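PDB 1Y89: devB protein from Vibrio cholerae O1 biovar eltor str. N16961, which probably hydrolyses 6-phosphogluconolactone to 6-phosphogluconate in the pentose phosphate pathway. Local coordinates for residues 64-69 and 97-102; 69-74 and 172-177; 114-119 and 159-164. All blocks are in the same frame, centred on the assembly; numbering follows the deposited sequence.

Interaction 1: 64-69 and 97-102; sequences FWWGDE and QNIHRI
Phe64 is held by both of its backbone polar groups: its N donates to Asn98 O at 2.9 Å, and its O receives His100 N at 2.8 Å. Both bonds are close to straight, and together they make a single beta bridge between Phe64 and Ile99. Beyond it the two chains separate and water takes over. One molecule accepts from Trp66 N and donates to His100 O; a second accepts from Ile102 N and donates to Glu69 OE2, and it also lies over a face of the Trp66 indole, toward the rim. The carboxylate of Glu69 is shared further, with the backbone N of Asn80 and of Tyr81.

The aromatic contact is an offset stack of His100 on the six-membered ring of Trp65, with centroids 3.9 Å apart and planes 1° from parallel. His100 CB sits 3.5 Å from the centroid of that same ring, adding a CH-pi contact. Setting CG of His100 anti to its carbonyl carbon (chi1 -55°) turns the imidazole over the indole face. The rotation of each ring is further fixed by a polar partner, His63 for His100 NE2 and His32 for Trp65 NE1.

Trp66 instead meets the loop along its rim: Ile99 CG2 touches CH2 in the ring plane at 3.8 Å, and His100 O lies near CE3. At the far end Ile102 packs alongside Glu69, its CB 3.5 Å from Glu69 CB, and its CD1 reaches Trp66 O at 3.7 Å. On its other flank strand 62-70 pairs with parallel strand 31-35, through backbone bonds of Trp65 with Ile33 and Leu35, in a mixed sheet consistent with the Rossmann-like alpha/beta fold of the family.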
loop_
_atom_site.group_PDB
_atom_site.type_symbol
_atom_site.label_atom_id
_atom_site.label_comp_id
_atom_site.label_asym_id
_atom_site.label_seq_id
_atom_site.Cartn_x
_atom_site.Cartn_y
_atom_site.Cartn_z
ATOM N N PHE A 64 15.064 -8.132 16.192
ATOM C CA PHE A 64 15.567 -6.902 15.596
ATOM C C PHE A 64 17.021 -7.025 15.245
ATOM O O PHE A 64 17.840 -7.480 16.068
ATOM C CB PHE A 64 15.369 -5.685 16.529
ATOM C CG PHE A 64 13.941 -5.283 16.668
ATOM C CD1 PHE A 64 13.174 -4.973 15.549
ATOM C CD2 PHE A 64 13.353 -5.217 17.909
ATOM C CE1 PHE A 64 11.817 -4.589 15.680
ATOM C CE2 PHE A 64 12.002 -4.843 18.047
ATOM C CZ PHE A 64 11.239 -4.532 16.926
ATOM N N TRP A 65 17.309 -6.593 14.015
ATOM C CA TRP A 65 18.665 -6.540 13.486
ATOM C C TRP A 65 18.816 -5.119 12.950
ATOM O O TRP A 65 17.835 -4.375 12.945
ATOM C CB TRP A 65 18.847 -7.539 12.343
ATOM C CG TRP A 65 18.519 -8.963 12.703
ATOM C CD1 TRP A 65 17.255 -9.511 12.829
ATOM C CD2 TRP A 65 19.442 -10.019 12.933
ATOM N NE1 TRP A 65 17.353 -10.851 13.154
ATOM C CE2 TRP A 65 18.681 -11.193 13.191
ATOM C CE3 TRP A 65 20.841 -10.103 12.923
ATOM C CZ2 TRP A 65 19.269 -12.414 13.469
ATOM C CZ3 TRP A 65 21.432 -11.333 13.197
ATOM C CH2 TRP A 65 20.638 -12.476 13.469
ATOM N N TRP A 66 20.032 -4.757 12.548
ATOM C CA TRP A 66 20.343 -3.447 11.981
ATOM C C TRP A 66 20.789 -3.531 10.541
ATOM O O TRP A 66 21.632 -4.394 10.207
ATOM C CB TRP A 66 21.370 -2.700 12.862
ATOM C CG TRP A 66 20.621 -2.033 13.986
ATOM C CD1 TRP A 66 20.194 -0.729 14.041
ATOM C CD2 TRP A 66 20.119 -2.672 15.158
ATOM N NE1 TRP A 66 19.470 -0.527 15.184
ATOM C CE2 TRP A 66 19.395 -1.707 15.882
ATOM C CE3 TRP A 66 20.198 -3.991 15.662
ATOM C CZ2 TRP A 66 18.780 -1.994 17.122
ATOM C CZ3 TRP A 66 19.576 -4.283 16.885
ATOM C CH2 TRP A 66 18.859 -3.298 17.586
ATOM N N GLY A 67 20.220 -2.667 9.679
ATOM C CA GLY A 67 20.712 -2.607 8.284
ATOM C C GLY A 67 22.142 -2.044 8.260
ATOM O O GLY A 67 22.943 -2.328 7.368
ATOM N N ASP A 68 22.457 -1.201 9.231
ATOM C CA ASP A 68 23.835 -0.727 9.412
ATOM C C ASP A 68 23.998 -0.225 10.844
ATOM O O ASP A 68 22.993 0.070 11.534
ATOM C CB ASP A 68 24.228 0.378 8.359
ATOM C CG ASP A 68 23.494 1.708 8.550
ATOM O OD1 ASP A 68 22.253 1.708 8.759
ATOM O OD2 ASP A 68 24.160 2.771 8.435
ATOM N N GLU A 69 25.256 -0.095 11.251
ATOM C CA GLU A 69 25.620 0.367 12.573
ATOM C C GLU A 69 26.944 1.114 12.464
ATOM O O GLU A 69 27.810 0.719 11.676
ATOM C CB GLU A 69 25.777 -0.800 13.555
ATOM C CG GLU A 69 26.125 -0.404 15.007
ATOM C CD GLU A 69 25.100 0.561 15.597
ATOM O OE1 GLU A 69 25.247 1.805 15.396
ATOM O OE2 GLU A 69 24.146 0.067 16.239
ATOM N N GLN A 97 17.887 -11.943 23.805
ATOM C CA GLN A 97 18.302 -12.811 22.697
ATOM C C GLN A 97 17.611 -12.432 21.380
ATOM O O GLN A 97 18.085 -12.815 20.314
ATOM C CB GLN A 97 18.077 -14.313 23.035
ATOM C CG GLN A 97 16.585 -14.758 22.980
ATOM C CD GLN A 97 16.284 -16.082 23.666
ATOM O OE1 GLN A 97 16.709 -17.158 23.199
ATOM N NE2 GLN A 97 15.517 -16.023 24.779
ATOM N N ASN A 98 16.529 -11.638 21.448
ATOM C CA ASN A 98 15.784 -11.242 20.248
ATOM C C ASN A 98 16.332 -9.936 19.662
ATOM O O ASN A 98 15.855 -9.441 18.626
ATOM C CB ASN A 98 14.288 -11.036 20.598
ATOM C CG ASN A 98 13.544 -12.342 20.772
ATOM O OD1 ASN A 98 14.131 -13.340 21.163
ATOM N ND2 ASN A 98 12.247 -12.341 20.472
ATOM N N ILE A 99 17.295 -9.345 20.356
ATOM C CA ILE A 99 17.893 -8.098 19.879
ATOM C C ILE A 99 19.322 -8.405 19.411
ATOM O O ILE A 99 20.174 -8.751 20.208
ATOM C CB ILE A 99 17.870 -7.001 20.989
ATOM C CG1 ILE A 99 16.444 -6.789 21.504
ATOM C CG2 ILE A 99 18.460 -5.683 20.469
ATOM C CD1 ILE A 99 16.368 -5.951 22.794
ATOM N N HIS A 100 19.570 -8.309 18.114
ATOM C CA HIS A 100 20.808 -8.835 17.551
ATOM C C HIS A 100 21.649 -7.643 17.109
ATOM O O HIS A 100 21.740 -7.329 15.908
ATOM C CB HIS A 100 20.484 -9.729 16.350
ATOM C CG HIS A 100 19.524 -10.845 16.659
ATOM N ND1 HIS A 100 19.941 -12.123 16.948
ATOM C CD2 HIS A 100 18.170 -10.876 16.699
ATOM C CE1 HIS A 100 18.888 -12.894 17.184
ATOM N NE2 HIS A 100 17.796 -12.167 17.002
ATOM N N ARG A 101 22.243 -6.930 18.058
ATOM C CA ARG A 101 22.930 -5.721 17.618
ATOM C C ARG A 101 24.223 -6.015 16.889
ATOM O O ARG A 101 24.846 -7.079 17.074
ATOM C CB ARG A 101 23.137 -4.723 18.743
ATOM C CG ARG A 101 24.193 -5.110 19.733
ATOM C CD ARG A 101 24.506 -3.974 20.691
ATOM N NE ARG A 101 25.493 -4.469 21.637
ATOM C CZ ARG A 101 26.785 -4.198 21.604
ATOM N NH1 ARG A 101 27.279 -3.369 20.701
ATOM N NH2 ARG A 101 27.576 -4.732 22.516
ATOM N N ILE A 102 24.637 -5.060 16.068
ATOM C CA ILE A 102 25.978 -5.122 15.508
ATOM C C ILE A 102 26.928 -4.612 16.593
ATOM O O ILE A 102 26.660 -3.560 17.212
ATOM C CB ILE A 102 26.060 -4.268 14.213
ATOM C CG1 ILE A 102 25.164 -4.904 13.119
ATOM C CG2 ILE A 102 27.534 -4.112 13.724
ATOM C CD1 ILE A 102 24.946 -4.055 11.870
HETATM O O HOH W 1 22.068 -6.687 13.328
HETATM O O HOH W 2 23.322 -2.430 15.902
#

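Interaction 2: 69-74 and 172-177. With PO4 (phosphate ion), chain C.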
loop_
_atom_site.group_PDB
_atom_site.type_symbol
_atom_site.label_atom_id
_atom_site.label_comp_id
_atom_site.label_asym_id
_atom_site.label_seq_id
_atom_site.Cartn_x
_atom_site.Cartn_y
_atom_site.Cartn_z
ATOM N N GLU A 69 25.256 -0.095 11.251
ATOM C CA GLU A 69 25.620 0.367 12.573
ATOM C C GLU A 69 26.944 1.114 12.464
ATOM O O GLU A 69 27.810 0.719 11.676
ATOM C CB GLU A 69 25.777 -0.800 13.555
ATOM C CG GLU A 69 26.125 -0.404 15.007
ATOM C CD GLU A 69 25.100 0.561 15.597
ATOM O OE1 GLU A 69 25.247 1.805 15.396
ATOM O OE2 GLU A 69 24.146 0.067 16.239
ATOM N N ARG A 70 27.063 2.192 13.247
ATOM C CA ARG A 70 28.276 2.968 13.357
ATOM C C ARG A 70 29.250 2.229 14.279
ATOM O O ARG A 70 28.857 1.639 15.302
ATOM C CB ARG A 70 27.982 4.375 13.902
ATOM C CG ARG A 70 27.204 5.277 12.912
ATOM C CD ARG A 70 25.719 4.925 12.794
ATOM N NE ARG A 70 24.968 5.967 12.054
ATOM C CZ ARG A 70 24.574 7.135 12.568
ATOM N NH1 ARG A 70 24.818 7.441 13.853
ATOM N NH2 ARG A 70 23.912 8.003 11.801
ATOM N N CYS A 71 30.514 2.212 13.896
ATOM C CA CYS A 71 31.496 1.429 14.638
ATOM C C CYS A 71 31.915 2.199 15.867
ATOM O O CYS A 71 33.082 2.599 16.000
ATOM C CB CYS A 71 32.696 1.033 13.739
ATOM S SG CYS A 71 32.136 -0.149 12.521
ATOM N N VAL A 72 30.944 2.378 16.770
ATOM C CA VAL A 72 31.152 3.069 18.045
ATOM C C VAL A 72 30.537 2.218 19.141
ATOM O O VAL A 72 29.695 1.334 18.855
ATOM C CB VAL A 72 30.514 4.505 18.077
ATOM C CG1 VAL A 72 31.247 5.505 17.108
ATOM C CG2 VAL A 72 28.965 4.483 17.824
ATOM N N ALA A 73 30.934 2.480 20.393
ATOM C CA ALA A 73 30.362 1.777 21.552
ATOM C C ALA A 73 28.834 1.929 21.592
ATOM O O ALA A 73 28.287 2.955 21.148
ATOM C CB ALA A 73 30.992 2.273 22.866
ATOM N N PRO A 74 28.141 0.899 22.098
ATOM C CA PRO A 74 26.683 0.935 22.078
ATOM C C PRO A 74 26.073 2.062 22.931
ATOM O O PRO A 74 24.892 2.341 22.784
ATOM C CB PRO A 74 26.288 -0.452 22.604
ATOM C CG PRO A 74 27.506 -0.909 23.392
ATOM C CD PRO A 74 28.665 -0.368 22.653
ATOM N N LEU A 172 33.681 4.649 10.267
ATOM C CA LEU A 172 33.412 3.270 9.853
ATOM C C LEU A 172 32.041 2.776 10.270
ATOM O O LEU A 172 31.577 3.098 11.366
ATOM C CB LEU A 172 34.485 2.327 10.416
ATOM C CG LEU A 172 35.891 2.608 9.875
ATOM C CD1 LEU A 172 36.870 1.714 10.592
ATOM C CD2 LEU A 172 35.950 2.430 8.336
ATOM N N ARG A 173 31.399 2.008 9.377
ATOM C CA ARG A 173 30.125 1.330 9.658
ATOM C C ARG A 173 30.211 -0.113 9.208
ATOM O O ARG A 173 30.945 -0.425 8.259
ATOM C CB ARG A 173 28.992 1.954 8.818
ATOM C CG ARG A 173 28.504 3.332 9.353
ATOM C CD ARG A 173 29.052 4.455 8.531
ATOM N NE ARG A 173 28.578 5.727 9.082
ATOM C CZ ARG A 173 27.391 6.287 8.806
ATOM N NH1 ARG A 173 26.560 5.721 7.944
ATOM N NH2 ARG A 173 27.049 7.436 9.380
ATOM N N VAL A 174 29.409 -0.968 9.838
ATOM C CA VAL A 174 29.127 -2.323 9.321
ATOM C C VAL A 174 27.734 -2.246 8.697
ATOM O O VAL A 174 26.811 -1.711 9.313
ATOM C CB VAL A 174 29.176 -3.373 10.451
ATOM C CG1 VAL A 174 28.664 -4.746 9.953
ATOM C CG2 VAL A 174 30.607 -3.461 11.001
ATOM N N SER A 175 27.609 -2.720 7.458
ATOM C CA SER A 175 26.358 -2.610 6.741
ATOM C C SER A 175 25.921 -3.939 6.174
ATOM O O SER A 175 26.763 -4.751 5.787
ATOM C CB SER A 175 26.509 -1.626 5.584
ATOM O OG SER A 175 25.257 -1.339 4.959
ATOM N N LYS A 176 24.612 -4.149 6.083
ATOM C CA LYS A 176 24.104 -5.161 5.153
ATOM C C LYS A 176 24.585 -4.814 3.751
ATOM O O LYS A 176 24.760 -3.623 3.440
ATOM C CB LYS A 176 22.571 -5.146 5.125
ATOM C CG LYS A 176 21.931 -5.804 6.347
ATOM C CD LYS A 176 20.389 -5.942 6.110
ATOM C CE LYS A 176 19.654 -6.718 7.228
ATOM N NZ LYS A 176 19.811 -6.203 8.624
ATOM N N THR A 177 24.796 -5.832 2.904
ATOM C CA THR A 177 25.067 -5.575 1.497
ATOM C C THR A 177 23.753 -5.448 0.723
ATOM O O THR A 177 22.680 -5.819 1.241
ATOM C CB THR A 177 25.864 -6.719 0.864
ATOM O OG1 THR A 177 25.145 -7.948 1.066
ATOM C CG2 THR A 177 27.261 -6.784 1.486
HETATM P P PO4 C . 23.509 8.079 8.065
HETATM O O1 PO4 C . 24.004 6.932 7.199
HETATM O O2 PO4 C . 22.792 9.036 7.194
HETATM O O3 PO4 C . 22.630 7.437 9.081
HETATM O O4 PO4 C . 24.691 8.736 8.669
#
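Glu69 and Val174 form an antiparallel hydrogen-bonded pair, with Glu69 N giving to Val174 O and Val174 N giving to Glu69 O, each at 3.0 Å. Glu69 O also takes a CA-H...O contact from Arg173. The Glu69 chain, bent at chi2 (56°), brings OE1 back to accept from the N of Arg70; OE1 also accepts from Asn80 N.

Arg70 follows as the non-hydrogen-bonded partner of Arg173, and the two side chains run side by side in the same direction toward a phosphate ion, probably from the crystallisation liquor. Arg70 NH2 donates to O3 of the phosphate at 3.1 Å, while NH1 donates to Glu78 O. Arg173 grips the ion with two nearly straight bonds, from NH1 to O1 at 2.9 Å and from NH2 to O4 at 2.8 Å. Both guanidinium groups meet the anion at their edges, although their planes differ by 39°. The ion is also hydrogen-bonded to His144 NE2 and may mark a pocket for a phosphorylated substrate.

Just past the end of the strand, Cys71 is the centre of an inverse gamma turn, and its N donates to Leu172 O at 2.9 Å. Its SG packs against Val174 CG2, 4.0 Å away. Strand 172-176 lies between 62-70 and 161-165, the outermost strand of this chain's sheet, while helix 108-122 packs on it through Pro108 against Leu172 and Phe115 against Val174.

Interaction 3: 114-119 and 159-164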
loop_
_atom_site.group_PDB
_atom_site.type_symbol
_atom_site.label_atom_id
_atom_site.label_comp_id
_atom_site.label_asym_id
_atom_site.label_seq_id
_atom_site.Cartn_x
_atom_site.Cartn_y
_atom_site.Cartn_z
ATOM N N ARG A 114 31.141 -11.858 11.690
ATOM C CA ARG A 114 30.260 -12.376 12.774
ATOM C C ARG A 114 28.779 -12.080 12.502
ATOM O O ARG A 114 27.903 -12.948 12.617
ATOM C CB ARG A 114 30.652 -11.777 14.129
ATOM C CG ARG A 114 30.022 -12.504 15.336
ATOM C CD ARG A 114 29.750 -11.564 16.534
ATOM N NE ARG A 114 28.912 -10.418 16.158
ATOM C CZ ARG A 114 27.586 -10.483 15.998
ATOM N NH1 ARG A 114 26.927 -11.641 16.221
ATOM N NH2 ARG A 114 26.915 -9.396 15.625
ATOM N N PHE A 115 28.496 -10.830 12.163
ATOM C CA PHE A 115 27.138 -10.383 11.839
ATOM C C PHE A 115 26.562 -11.230 10.694
ATOM O O PHE A 115 25.452 -11.751 10.804
ATOM C CB PHE A 115 27.207 -8.854 11.525
ATOM C CG PHE A 115 25.981 -8.265 10.858
ATOM C CD1 PHE A 115 24.698 -8.462 11.375
ATOM C CD2 PHE A 115 26.134 -7.399 9.776
ATOM C CE1 PHE A 115 23.585 -7.846 10.757
ATOM C CE2 PHE A 115 25.019 -6.799 9.154
ATOM C CZ PHE A 115 23.754 -7.026 9.655
ATOM N N ALA A 116 27.349 -11.419 9.627
ATOM C CA ALA A 116 26.916 -12.220 8.492
ATOM C C ALA A 116 26.550 -13.659 8.909
ATOM O O ALA A 116 25.514 -14.197 8.490
ATOM C CB ALA A 116 28.014 -12.248 7.399
ATOM N N GLN A 117 27.416 -14.280 9.715
ATOM C CA GLN A 117 27.226 -15.687 10.100
ATOM C C GLN A 117 25.997 -15.767 11.005
ATOM O O GLN A 117 25.231 -16.714 10.902
ATOM C CB GLN A 117 28.437 -16.231 10.865
ATOM C CG GLN A 117 29.749 -16.242 10.096
ATOM C CD GLN A 117 29.704 -17.093 8.812
ATOM O OE1 GLN A 117 29.262 -16.628 7.733
ATOM N NE2 GLN A 117 30.208 -18.318 8.911
ATOM N N ALA A 118 25.820 -14.758 11.878
ATOM C CA ALA A 118 24.677 -14.708 12.803
ATOM C C ALA A 118 23.335 -14.661 12.025
ATOM O O ALA A 118 22.380 -15.409 12.348
ATOM C CB ALA A 118 24.791 -13.495 13.770
HETATM N N MSE A 119 23.276 -13.831 10.981
HETATM C CA MSE A 119 22.058 -13.757 10.139
HETATM C C MSE A 119 21.818 -15.082 9.413
HETATM O O MSE A 119 20.686 -15.597 9.429
HETATM C CB MSE A 119 22.140 -12.619 9.123
HETATM C CG MSE A 119 22.046 -11.233 9.739
HETATM SE SE MSE A 119 21.982 -9.959 8.228
HETATM C CE MSE A 119 23.905 -9.970 7.711
ATOM N N ASN A 159 28.895 -11.304 -0.424
ATOM C CA ASN A 159 28.838 -11.329 1.040
ATOM C C ASN A 159 27.519 -10.738 1.566
ATOM O O ASN A 159 26.801 -10.026 0.840
ATOM C CB ASN A 159 30.016 -10.573 1.661
ATOM C CG ASN A 159 31.366 -11.175 1.337
ATOM O OD1 ASN A 159 32.361 -10.449 1.222
ATOM N ND2 ASN A 159 31.435 -12.483 1.253
ATOM N N LEU A 160 27.214 -11.021 2.839
ATOM C CA LEU A 160 25.990 -10.522 3.460
ATOM C C LEU A 160 26.179 -9.190 4.169
ATOM O O LEU A 160 25.198 -8.493 4.482
ATOM C CB LEU A 160 25.385 -11.566 4.417
ATOM C CG LEU A 160 25.208 -12.979 3.852
ATOM C CD1 LEU A 160 24.681 -13.916 4.934
ATOM C CD2 LEU A 160 24.276 -12.960 2.627
ATOM N N SER A 161 27.431 -8.821 4.440
ATOM C CA SER A 161 27.687 -7.551 5.144
ATOM C C SER A 161 28.987 -7.013 4.604
ATOM O O SER A 161 29.731 -7.732 3.920
ATOM C CB SER A 161 27.843 -7.795 6.635
ATOM O OG SER A 161 28.947 -8.692 6.823
ATOM N N VAL A 162 29.269 -5.759 4.935
ATOM C CA VAL A 162 30.445 -5.098 4.411
ATOM C C VAL A 162 30.857 -4.019 5.398
ATOM O O VAL A 162 29.987 -3.433 6.068
ATOM C CB VAL A 162 30.163 -4.512 2.962
ATOM C CG1 VAL A 162 29.053 -3.419 2.972
ATOM C CG2 VAL A 162 31.471 -4.024 2.275
ATOM N N VAL A 163 32.163 -3.737 5.481
ATOM C CA VAL A 163 32.618 -2.547 6.200
ATOM C C VAL A 163 32.622 -1.372 5.232
ATOM O O VAL A 163 33.163 -1.485 4.136
ATOM C CB VAL A 163 34.018 -2.735 6.862
ATOM C CG1 VAL A 163 34.515 -1.407 7.553
ATOM C CG2 VAL A 163 33.969 -3.894 7.863
ATOM N N ALA A 164 32.011 -0.260 5.633
ATOM C CA ALA A 164 31.912 0.920 4.785
ATOM C C ALA A 164 32.454 2.139 5.535
ATOM O O ALA A 164 32.413 2.179 6.753
ATOM C CB ALA A 164 30.442 1.161 4.390
#
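Leu160 meets helix 108-122 from its first side-chain atom onward. CB touches two methyl groups at once, 3.9 Å from CE of the selenomethionine at Met119 and 4.0 Å from CB of Ala116. With CG anti to the carbonyl carbon (chi1 -50°), the branch then carries CD1 out to the helix backbone, where it rests 3.7 Å from Ala116 O. Elsewhere the leucine packs on Ala120 of the same helix and on Thr129 and Pro130.

Met119 comes past Leu160 in the opposite direction. Its chain folds at the last torsion (chi3 -77°), bringing CE between Leu160 and Phe115: on one flank the methyl lies 3.8 Å from Leu160 O, and on another it is 3.5 Å above the centre of the Phe115 ring. The terminal methyl therefore ties the strand entrance to an aromatic side chain one helical turn earlier.

Phe115 continues the contact at the next residue, Ser161, where the strand begins, with CD2 placed 3.6 Å from CB of Ser161 in an oblique approach. Phe115 and Met119 also reach Lys176 on neighbouring strand 172-176. Ser161 OG stands 3.7 Å from the CB of Ala116, but its polar partner is the backbone carbonyl of Ala112, one turn before Ala116 on the same helix. This bond satisfies a buried hydroxyl within an otherwise apolar interface, and no hydrogen bond runs between 114-119 and 159-164 themselves.

The helix thus uses a face bearing Phe115, Ala116 and Met119, where the small alanine lets the backbones come close: Ala116 CA and Leu160 CA are 5.4 Å apart. This is the helix-on-sheet packing of an alpha/beta fold, here laid over the outermost strand 161-165 at the edge of the sheet.

All three contacts gather toward one edge of the mixed sheet, over strands 62-70, 172-176 and 161-165. Interactions 1 and 2 share Glu69 and strand 62-70, joined first to a loop and then to strand 172-176; interaction 3 sets helix 108-122 on the adjoining edge strand. Interactions 1 and 3 are buried, and they meet where Trp65 packs on Met119 and Trp66 O approaches Phe115. Interaction 2 is partly buried and opens toward the phosphate. The chemistry follows: backbone bonds, waters and stacked rings in interaction 1, regular antiparallel pairing and anion-binding arginines in interaction 2, and almost wholly apolar packing in interaction 3. Backbone pairing of Arg173 with Ala164 connects the last two.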